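Side-chain contacts in Cap5O (Staphylococcus aureus, PDB 3OJO), which probably oxidises UDP-N-acetyl-mannosamine with NAD as the electron acceptor, a step in the making of the capsular polysaccharide: residues B[321-326]-B[330-335]; B[338-343]-B[379-384]; B[343-346]-B[351-354]. One frame throughout, in Å; residues are numbered along the deposited sequence.

Interaction 1: B[321-326]-B[330-335]; sequences FGLTYK and DDIRES
The loop between strand 317-321 and helix 336-346 folds back on itself where Ser335, the N-cap of that helix, meets the carbonyl of Leu323. Ser335 OG donates to Leu323 O at 2.6 Å. The hydroxyl comes from above the carbonyl plane, about 51° out of it. The same OG accepts from the backbone N of Phe338, so one hydroxyl caps the helix and ties down the start of the loop. A first torsion of 156° sets OG anti to the backbone N of Ser335, on the side where Leu323 O lies.

Leu323 and Ile332 lie side by side and point the same way. Ile332 CD1 rests 3.8 Å from Leu323 CB, and Ile332 CG1 packs on Leu323 O. Thr324 turns its methyl to the other limb of the loop, with CG2 3.4 Å from Asp331 O. Its OG1 donates to Lys326 O at 2.8 Å, within its own segment.

Arg333 grips Asp331 OD1 side-on with NE and NH2, the latter at 2.8 Å. This pair holds the guanidinium while NH1 makes a salt bridge to the NAD phosphate oxygen O1A. The loop thus supplies an arginine that binds the cofactor. Behind it, Phe338 of helix 336-346 packs against both Leu323 and Ile332, and Phe321 ends strand 317-321 beside strand 377-380.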
loop_
_atom_site.group_PDB
_atom_site.type_symbol
_atom_site.label_atom_id
_atom_site.label_comp_id
_atom_site.label_asym_id
_atom_site.label_seq_id
_atom_site.Cartn_x
_atom_site.Cartn_y
_atom_site.Cartn_z
ATOM N N PHE B 321 26.127 -6.595 -10.662
ATOM C CA PHE B 321 26.094 -7.668 -9.666
ATOM C C PHE B 321 24.636 -8.137 -9.511
ATOM O O PHE B 321 23.829 -7.488 -8.851
ATOM C CB PHE B 321 26.676 -7.172 -8.330
ATOM C CG PHE B 321 28.151 -7.396 -8.113
ATOM C CD1 PHE B 321 28.660 -7.560 -6.832
ATOM C CD2 PHE B 321 29.038 -7.413 -9.183
ATOM C CE1 PHE B 321 30.029 -7.748 -6.621
ATOM C CE2 PHE B 321 30.410 -7.614 -8.974
ATOM C CZ PHE B 321 30.895 -7.775 -7.693
ATOM N N GLY B 322 24.309 -9.232 -10.174
ATOM C CA GLY B 322 22.971 -9.797 -10.183
ATOM C C GLY B 322 22.179 -9.416 -11.416
ATOM O O GLY B 322 22.113 -8.240 -11.778
ATOM N N LEU B 323 21.589 -10.423 -12.077
ATOM C CA LEU B 323 20.781 -10.266 -13.292
ATOM C C LEU B 323 19.341 -10.809 -13.096
ATOM O O LEU B 323 18.542 -10.800 -14.032
ATOM C CB LEU B 323 21.451 -10.974 -14.474
ATOM C CG LEU B 323 22.731 -10.393 -15.103
ATOM C CD1 LEU B 323 23.189 -11.291 -16.209
ATOM C CD2 LEU B 323 22.480 -9.068 -15.750
ATOM N N THR B 324 19.011 -11.226 -11.868
ATOM C CA THR B 324 17.709 -11.798 -11.513
ATOM C C THR B 324 16.839 -10.836 -10.709
ATOM O O THR B 324 17.379 -9.968 -10.019
ATOM C CB THR B 324 17.922 -13.093 -10.696
ATOM O OG1 THR B 324 18.593 -12.779 -9.469
ATOM C CG2 THR B 324 18.681 -14.163 -11.472
ATOM N N TYR B 325 15.495 -11.029 -10.736
ATOM C CA TYR B 325 14.597 -10.202 -9.922
ATOM C C TYR B 325 14.729 -10.599 -8.463
ATOM O O TYR B 325 15.071 -9.759 -7.636
ATOM C CB TYR B 325 13.132 -10.254 -10.401
ATOM C CG TYR B 325 12.141 -9.564 -9.467
ATOM C CD1 TYR B 325 12.252 -8.201 -9.174
ATOM C CD2 TYR B 325 11.069 -10.263 -8.913
ATOM C CE1 TYR B 325 11.343 -7.564 -8.324
ATOM C CE2 TYR B 325 10.156 -9.635 -8.060
ATOM C CZ TYR B 325 10.289 -8.281 -7.778
ATOM O OH TYR B 325 9.376 -7.653 -6.956
ATOM N N LYS B 326 14.504 -11.872 -8.154
ATOM C CA LYS B 326 14.619 -12.318 -6.781
ATOM C C LYS B 326 16.050 -12.769 -6.515
ATOM O O LYS B 326 16.765 -13.151 -7.445
ATOM C CB LYS B 326 13.588 -13.425 -6.462
ATOM C CG LYS B 326 12.150 -13.021 -6.762
ATOM C CD LYS B 326 11.146 -14.093 -6.397
ATOM C CE LYS B 326 9.795 -13.814 -7.022
ATOM N NZ LYS B 326 9.786 -14.076 -8.491
ATOM N N ASP B 330 17.763 -18.479 -10.122
ATOM C CA ASP B 330 18.437 -18.474 -11.428
ATOM C C ASP B 330 17.529 -17.931 -12.575
ATOM O O ASP B 330 17.881 -18.033 -13.762
ATOM C CB ASP B 330 19.006 -19.879 -11.749
ATOM C CG ASP B 330 17.992 -20.929 -12.183
ATOM O OD1 ASP B 330 18.250 -21.615 -13.203
ATOM O OD2 ASP B 330 16.949 -21.082 -11.489
ATOM N N ASP B 331 16.382 -17.338 -12.196
ATOM C CA ASP B 331 15.372 -16.789 -13.100
ATOM C C ASP B 331 15.694 -15.362 -13.594
ATOM O O ASP B 331 15.577 -14.386 -12.840
ATOM C CB ASP B 331 13.974 -16.878 -12.460
ATOM C CG ASP B 331 12.877 -17.199 -13.446
ATOM O OD1 ASP B 331 12.752 -18.386 -13.829
ATOM O OD2 ASP B 331 12.135 -16.272 -13.827
ATOM N N ILE B 332 16.116 -15.268 -14.872
ATOM C CA ILE B 332 16.461 -14.024 -15.564
ATOM C C ILE B 332 15.225 -13.473 -16.327
ATOM O O ILE B 332 15.278 -12.384 -16.910
ATOM C CB ILE B 332 17.683 -14.279 -16.490
ATOM C CG1 ILE B 332 18.532 -13.017 -16.668
ATOM C CG2 ILE B 332 17.290 -14.907 -17.847
ATOM C CD1 ILE B 332 19.994 -13.291 -17.123
ATOM N N ARG B 333 14.128 -14.263 -16.333
ATOM C CA ARG B 333 12.863 -13.972 -17.000
ATOM C C ARG B 333 12.192 -12.792 -16.328
ATOM O O ARG B 333 12.017 -12.796 -15.104
ATOM C CB ARG B 333 11.925 -15.201 -16.952
ATOM C CG ARG B 333 12.355 -16.390 -17.799
ATOM C CD ARG B 333 11.363 -17.540 -17.704
ATOM N NE ARG B 333 11.636 -18.414 -16.561
ATOM C CZ ARG B 333 11.037 -19.581 -16.341
ATOM N NH1 ARG B 333 10.111 -20.030 -17.183
ATOM N NH2 ARG B 333 11.356 -20.310 -15.279
ATOM N N GLU B 334 11.814 -11.782 -17.136
ATOM C CA GLU B 334 11.152 -10.547 -16.699
ATOM C C GLU B 334 11.892 -9.937 -15.507
ATOM O O GLU B 334 11.317 -9.768 -14.441
ATOM C CB GLU B 334 9.656 -10.806 -16.381
ATOM C CG GLU B 334 8.770 -10.912 -17.608
ATOM C CD GLU B 334 8.518 -9.583 -18.285
ATOM O OE1 GLU B 334 7.696 -8.797 -17.758
ATOM O OE2 GLU B 334 9.175 -9.309 -19.317
ATOM N N SER B 335 13.193 -9.679 -15.683
ATOM C CA SER B 335 14.081 -9.147 -14.650
ATOM C C SER B 335 14.439 -7.665 -14.872
ATOM O O SER B 335 14.957 -7.294 -15.942
ATOM C CB SER B 335 15.341 -10.001 -14.561
ATOM O OG SER B 335 16.447 -9.306 -14.017
#

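Interaction 2: B[338-343]-B[379-384]; sequences FDIYEL and LILSDH
Ile340 holds CG2 anti to its backbone N and CG1 beside that N, with chi1 at -65°. This splits the side chain into two arms, CG2 on one and CD1 on the other, and both arms face the end of strand 377-380 and the residue just past it. Leu381 answers with CG beside its own backbone N, chi1 -51°, and an extended second torsion. Its two methyls are carried out to the helix.

The main contact is between Ile340 and Leu381, whose side chains cross at a slant. Leu381 CD1 sits in the fork of the isoleucine. It lies 3.7 Å from Ile340 CB and also 3.7 Å from Ile340 CG2. Leu381 CD2 takes the other arm and meets Ile340 CD1 at 3.7 Å. Both leucine methyls are therefore engaged by a single isoleucine.

Leu379 adds a smaller contact. Its side chain crosses that of Ile340 at about a right angle, and its CD2 touches Ile340 CG2 at 3.9 Å. Leu379 and Leu381 are two apart in the sequence and both send CB toward the helix. Ile340 CG2 is the atom that meets methyls of both. The contact is purely apolar, and all three residues are buried. This is plain packing of helix 336-346 on the end of strand 377-380 and the loop that follows it, in the UDP-binding domain.

Helix 286-312 closes the same core: Pro299 and Val303 touch Ile340, and Thr306 touches Leu379. Strand 402-405 brings Phe404 against Leu379. Within helix 336-346, Leu344 packs on Leu379 and Ala337 on Leu381, extending this apolar face along the helix.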
loop_
_atom_site.group_PDB
_atom_site.type_symbol
_atom_site.label_atom_id
_atom_site.label_comp_id
_atom_site.label_asym_id
_atom_site.label_seq_id
_atom_site.Cartn_x
_atom_site.Cartn_y
_atom_site.Cartn_z
ATOM N N PHE B 338 18.309 -7.463 -15.439
ATOM C CA PHE B 338 18.721 -7.789 -16.797
ATOM C C PHE B 338 18.392 -6.639 -17.704
ATOM O O PHE B 338 19.180 -6.345 -18.596
ATOM C CB PHE B 338 18.070 -9.082 -17.319
ATOM C CG PHE B 338 18.707 -9.499 -18.619
ATOM C CD1 PHE B 338 19.894 -10.222 -18.630
ATOM C CD2 PHE B 338 18.178 -9.083 -19.836
ATOM C CE1 PHE B 338 20.509 -10.573 -19.831
ATOM C CE2 PHE B 338 18.822 -9.398 -21.037
ATOM C CZ PHE B 338 19.976 -10.148 -21.022
ATOM N N ASP B 339 17.225 -5.989 -17.493
ATOM C CA ASP B 339 16.801 -4.821 -18.268
ATOM C C ASP B 339 17.813 -3.688 -18.207
ATOM O O ASP B 339 18.118 -3.086 -19.239
ATOM C CB ASP B 339 15.416 -4.368 -17.825
ATOM C CG ASP B 339 14.321 -5.274 -18.351
ATOM O OD1 ASP B 339 13.125 -4.918 -18.193
ATOM O OD2 ASP B 339 14.654 -6.327 -18.946
ATOM N N ILE B 340 18.427 -3.496 -17.018
ATOM C CA ILE B 340 19.463 -2.489 -16.763
ATOM C C ILE B 340 20.730 -2.864 -17.520
ATOM O O ILE B 340 21.279 -2.018 -18.225
ATOM C CB ILE B 340 19.698 -2.235 -15.234
ATOM C CG1 ILE B 340 18.436 -1.610 -14.585
ATOM C CG2 ILE B 340 20.904 -1.328 -14.992
ATOM C CD1 ILE B 340 18.229 -1.850 -13.134
ATOM N N TYR B 341 21.174 -4.134 -17.387
ATOM C CA TYR B 341 22.378 -4.683 -18.030
ATOM C C TYR B 341 22.347 -4.467 -19.542
ATOM O O TYR B 341 23.299 -3.962 -20.105
ATOM C CB TYR B 341 22.540 -6.182 -17.682
ATOM C CG TYR B 341 23.507 -6.941 -18.570
ATOM C CD1 TYR B 341 24.884 -6.834 -18.386
ATOM C CD2 TYR B 341 23.045 -7.738 -19.620
ATOM C CE1 TYR B 341 25.779 -7.503 -19.222
ATOM C CE2 TYR B 341 23.931 -8.409 -20.462
ATOM C CZ TYR B 341 25.294 -8.297 -20.252
ATOM O OH TYR B 341 26.158 -8.968 -21.070
ATOM N N GLU B 342 21.242 -4.834 -20.161
ATOM C CA GLU B 342 20.952 -4.722 -21.577
ATOM C C GLU B 342 20.950 -3.236 -22.037
ATOM O O GLU B 342 21.428 -2.947 -23.134
ATOM C CB GLU B 342 19.598 -5.419 -21.815
ATOM C CG GLU B 342 18.996 -5.345 -23.206
ATOM C CD GLU B 342 17.564 -5.850 -23.319
ATOM O OE1 GLU B 342 16.963 -6.220 -22.279
ATOM O OE2 GLU B 342 17.046 -5.884 -24.462
ATOM N N LEU B 343 20.403 -2.313 -21.205
ATOM C CA LEU B 343 20.346 -0.866 -21.463
ATOM C C LEU B 343 21.738 -0.295 -21.363
ATOM O O LEU B 343 22.116 0.550 -22.176
ATOM C CB LEU B 343 19.434 -0.128 -20.446
ATOM C CG LEU B 343 17.923 -0.171 -20.681
ATOM C CD1 LEU B 343 17.180 0.312 -19.447
ATOM C CD2 LEU B 343 17.523 0.621 -21.915
ATOM N N LEU B 379 27.661 -2.199 -9.698
ATOM C CA LEU B 379 26.230 -1.960 -9.634
ATOM C C LEU B 379 25.490 -3.170 -9.068
ATOM O O LEU B 379 25.412 -4.203 -9.734
ATOM C CB LEU B 379 25.703 -1.548 -11.029
ATOM C CG LEU B 379 24.278 -1.004 -11.130
ATOM C CD1 LEU B 379 24.064 0.221 -10.226
ATOM C CD2 LEU B 379 23.936 -0.671 -12.568
ATOM N N ILE B 380 24.935 -3.035 -7.844
ATOM C CA ILE B 380 24.170 -4.130 -7.239
ATOM C C ILE B 380 22.647 -4.046 -7.545
ATOM O O ILE B 380 21.938 -3.158 -7.063
ATOM C CB ILE B 380 24.513 -4.408 -5.763
ATOM C CG1 ILE B 380 26.030 -4.313 -5.533
ATOM C CG2 ILE B 380 23.940 -5.771 -5.342
ATOM C CD1 ILE B 380 26.487 -4.697 -4.207
ATOM N N LEU B 381 22.179 -5.001 -8.359
ATOM C CA LEU B 381 20.809 -5.088 -8.868
ATOM C C LEU B 381 19.992 -6.275 -8.362
ATOM O O LEU B 381 18.771 -6.265 -8.545
ATOM C CB LEU B 381 20.793 -5.040 -10.407
ATOM C CG LEU B 381 21.537 -3.916 -11.106
ATOM C CD1 LEU B 381 21.485 -4.118 -12.565
ATOM C CD2 LEU B 381 20.982 -2.543 -10.725
ATOM N N SER B 382 20.643 -7.256 -7.673
ATOM C CA SER B 382 19.985 -8.428 -7.060
ATOM C C SER B 382 20.404 -8.600 -5.609
ATOM O O SER B 382 21.541 -8.294 -5.273
ATOM C CB SER B 382 20.270 -9.701 -7.850
ATOM O OG SER B 382 19.808 -9.558 -9.184
ATOM N N ASP B 383 19.493 -9.070 -4.752
ATOM C CA ASP B 383 19.781 -9.275 -3.330
ATOM C C ASP B 383 20.217 -10.736 -2.997
ATOM O O ASP B 383 19.689 -11.376 -2.079
ATOM C CB ASP B 383 18.632 -8.746 -2.426
ATOM C CG ASP B 383 17.265 -9.389 -2.617
ATOM O OD1 ASP B 383 17.111 -10.209 -3.555
ATOM O OD2 ASP B 383 16.345 -9.051 -1.853
ATOM N N HIS B 384 21.217 -11.237 -3.748
ATOM C CA HIS B 384 21.802 -12.554 -3.543
ATOM C C HIS B 384 22.510 -12.599 -2.194
ATOM O O HIS B 384 23.183 -11.633 -1.830
ATOM C CB HIS B 384 22.799 -12.874 -4.660
ATOM C CG HIS B 384 22.177 -13.030 -6.007
ATOM N ND1 HIS B 384 21.045 -13.800 -6.194
ATOM C CD2 HIS B 384 22.585 -12.555 -7.202
ATOM C CE1 HIS B 384 20.778 -13.746 -7.484
ATOM N NE2 HIS B 384 21.679 -13.011 -8.134
#

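Interaction 3: B[343-346]-B[351-354]; sequences LLNQ and EVCA
Val352, near the start of strand 351-355, is met by Leu344 and Asn345 at the end of helix 336-346. These are the helix and second strand of a beta-alpha-beta unit that begins with strand 317-321.

The apolar part joins Val352 to Leu344. Both residues point CB at the other segment, and Val352 CB lies 4.2 Å from Leu344 CB. The CG1 branch of Val352 is modelled against Leu344 at a spacing too short to be trusted.

The second part is a polar side chain lying on a methyl. Asn345 has CG anti to its backbone N, chi1 -163°, which carries its amide across the valine. ND2 lies 3.5 Å from Val352 CG2, and Asn345 CB lies 3.8 Å from the same methyl. The two side chains cross at about a right angle. Among side chains, CG1 of the valine meets the leucine and CG2 the asparagine. CG1 also lies by the backbone N of Asn345.

Val318 of strand 317-321 touches both Leu344 and Val352, and Tyr341 also packs on Val352.

The chemistry is that of a boundary. Leu344 is buried, whereas Asn345 is exposed. The join between helix and strand rests on van der Waals contact, with the exposed Asn345 adding its amide nitrogen to the methyl contact.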
loop_
_atom_site.group_PDB
_atom_site.type_symbol
_atom_site.label_atom_id
_atom_site.label_comp_id
_atom_site.label_asym_id
_atom_site.label_seq_id
_atom_site.Cartn_x
_atom_site.Cartn_y
_atom_site.Cartn_z
ATOM N N LEU B 343 20.403 -2.313 -21.205
ATOM C CA LEU B 343 20.346 -0.866 -21.463
ATOM C C LEU B 343 21.738 -0.295 -21.363
ATOM O O LEU B 343 22.116 0.550 -22.176
ATOM C CB LEU B 343 19.434 -0.128 -20.446
ATOM C CG LEU B 343 17.923 -0.171 -20.681
ATOM C CD1 LEU B 343 17.180 0.312 -19.447
ATOM C CD2 LEU B 343 17.523 0.621 -21.915
ATOM N N LEU B 344 22.487 -0.749 -20.362
ATOM C CA LEU B 344 23.862 -0.327 -20.157
ATOM C C LEU B 344 24.744 -0.842 -21.311
ATOM O O LEU B 344 25.617 -0.110 -21.789
ATOM C CB LEU B 344 24.391 -0.810 -18.794
ATOM C CG LEU B 344 23.952 -0.067 -17.539
ATOM C CD1 LEU B 344 24.709 -0.575 -16.349
ATOM C CD2 LEU B 344 24.140 1.443 -17.661
ATOM N N ASN B 345 24.501 -2.095 -21.764
ATOM C CA ASN B 345 25.221 -2.717 -22.876
ATOM C C ASN B 345 24.965 -1.931 -24.163
ATOM O O ASN B 345 25.922 -1.625 -24.877
ATOM C CB ASN B 345 24.822 -4.187 -23.050
ATOM C CG ASN B 345 25.789 -4.981 -23.894
ATOM O OD1 ASN B 345 25.866 -4.827 -25.118
ATOM N ND2 ASN B 345 26.553 -5.845 -23.252
ATOM N N GLN B 346 23.686 -1.580 -24.434
ATOM C CA GLN B 346 23.270 -0.788 -25.589
ATOM C C GLN B 346 23.937 0.594 -25.564
ATOM O O GLN B 346 24.441 1.054 -26.593
ATOM C CB GLN B 346 21.744 -0.649 -25.609
ATOM C CG GLN B 346 21.249 0.261 -26.713
ATOM C CD GLN B 346 19.992 -0.216 -27.383
ATOM O OE1 GLN B 346 18.977 -0.485 -26.736
ATOM N NE2 GLN B 346 20.040 -0.277 -28.704
ATOM N N GLU B 351 31.049 0.468 -20.741
ATOM C CA GLU B 351 31.502 -0.903 -20.958
ATOM C C GLU B 351 30.929 -1.741 -19.804
ATOM O O GLU B 351 31.319 -1.573 -18.653
ATOM C CB GLU B 351 33.040 -0.960 -21.010
ATOM C CG GLU B 351 33.574 -2.089 -21.869
ATOM C CD GLU B 351 34.084 -3.287 -21.090
ATOM O OE1 GLU B 351 35.041 -3.124 -20.299
ATOM O OE2 GLU B 351 33.555 -4.401 -21.311
ATOM N N VAL B 352 29.942 -2.585 -20.109
ATOM C CA VAL B 352 29.257 -3.383 -19.087
ATOM C C VAL B 352 29.793 -4.803 -18.947
ATOM O O VAL B 352 30.168 -5.435 -19.937
ATOM C CB VAL B 352 27.708 -3.318 -19.195
ATOM C CG1 VAL B 352 27.271 -1.968 -19.715
ATOM C CG2 VAL B 352 27.164 -4.433 -20.070
ATOM N N CYS B 353 29.795 -5.305 -17.715
ATOM C CA CYS B 353 30.250 -6.642 -17.392
ATOM C C CYS B 353 29.345 -7.205 -16.291
ATOM O O CYS B 353 29.295 -6.657 -15.192
ATOM C CB CYS B 353 31.723 -6.605 -16.983
ATOM S SG CYS B 353 32.414 -8.195 -16.469
ATOM N N ALA B 354 28.591 -8.264 -16.605
ATOM C CA ALA B 354 27.686 -8.876 -15.646
ATOM C C ALA B 354 28.325 -9.956 -14.803
ATOM O O ALA B 354 29.034 -10.809 -15.328
ATOM C CB ALA B 354 26.484 -9.443 -16.364
#

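In the fold
Interactions 2 and 3 pack helix 336-346 against strands of the parallel sheet or their ends; interaction 1 is in the loop leading from the sheet into that helix. Interaction 2 is core: only apolar side chains meet, all buried. Interaction 3 takes the last turn of the helix to the edge strand 351-355, where packing gives way to a surface amide. Interaction 1, toward NAD, is partly buried and alone has a hydrogen bond across its segments, beside some apolar packing. Leu379 CD2 and Leu344 CD1 join interactions 2 and 3 at 3.9 Å. Thr324 O and Ser382 OG link interactions 1 and 2 through a probable hydrogen bond. Leu323 CD1 reaches Ala354 CB, bringing interaction 1 against interaction 3.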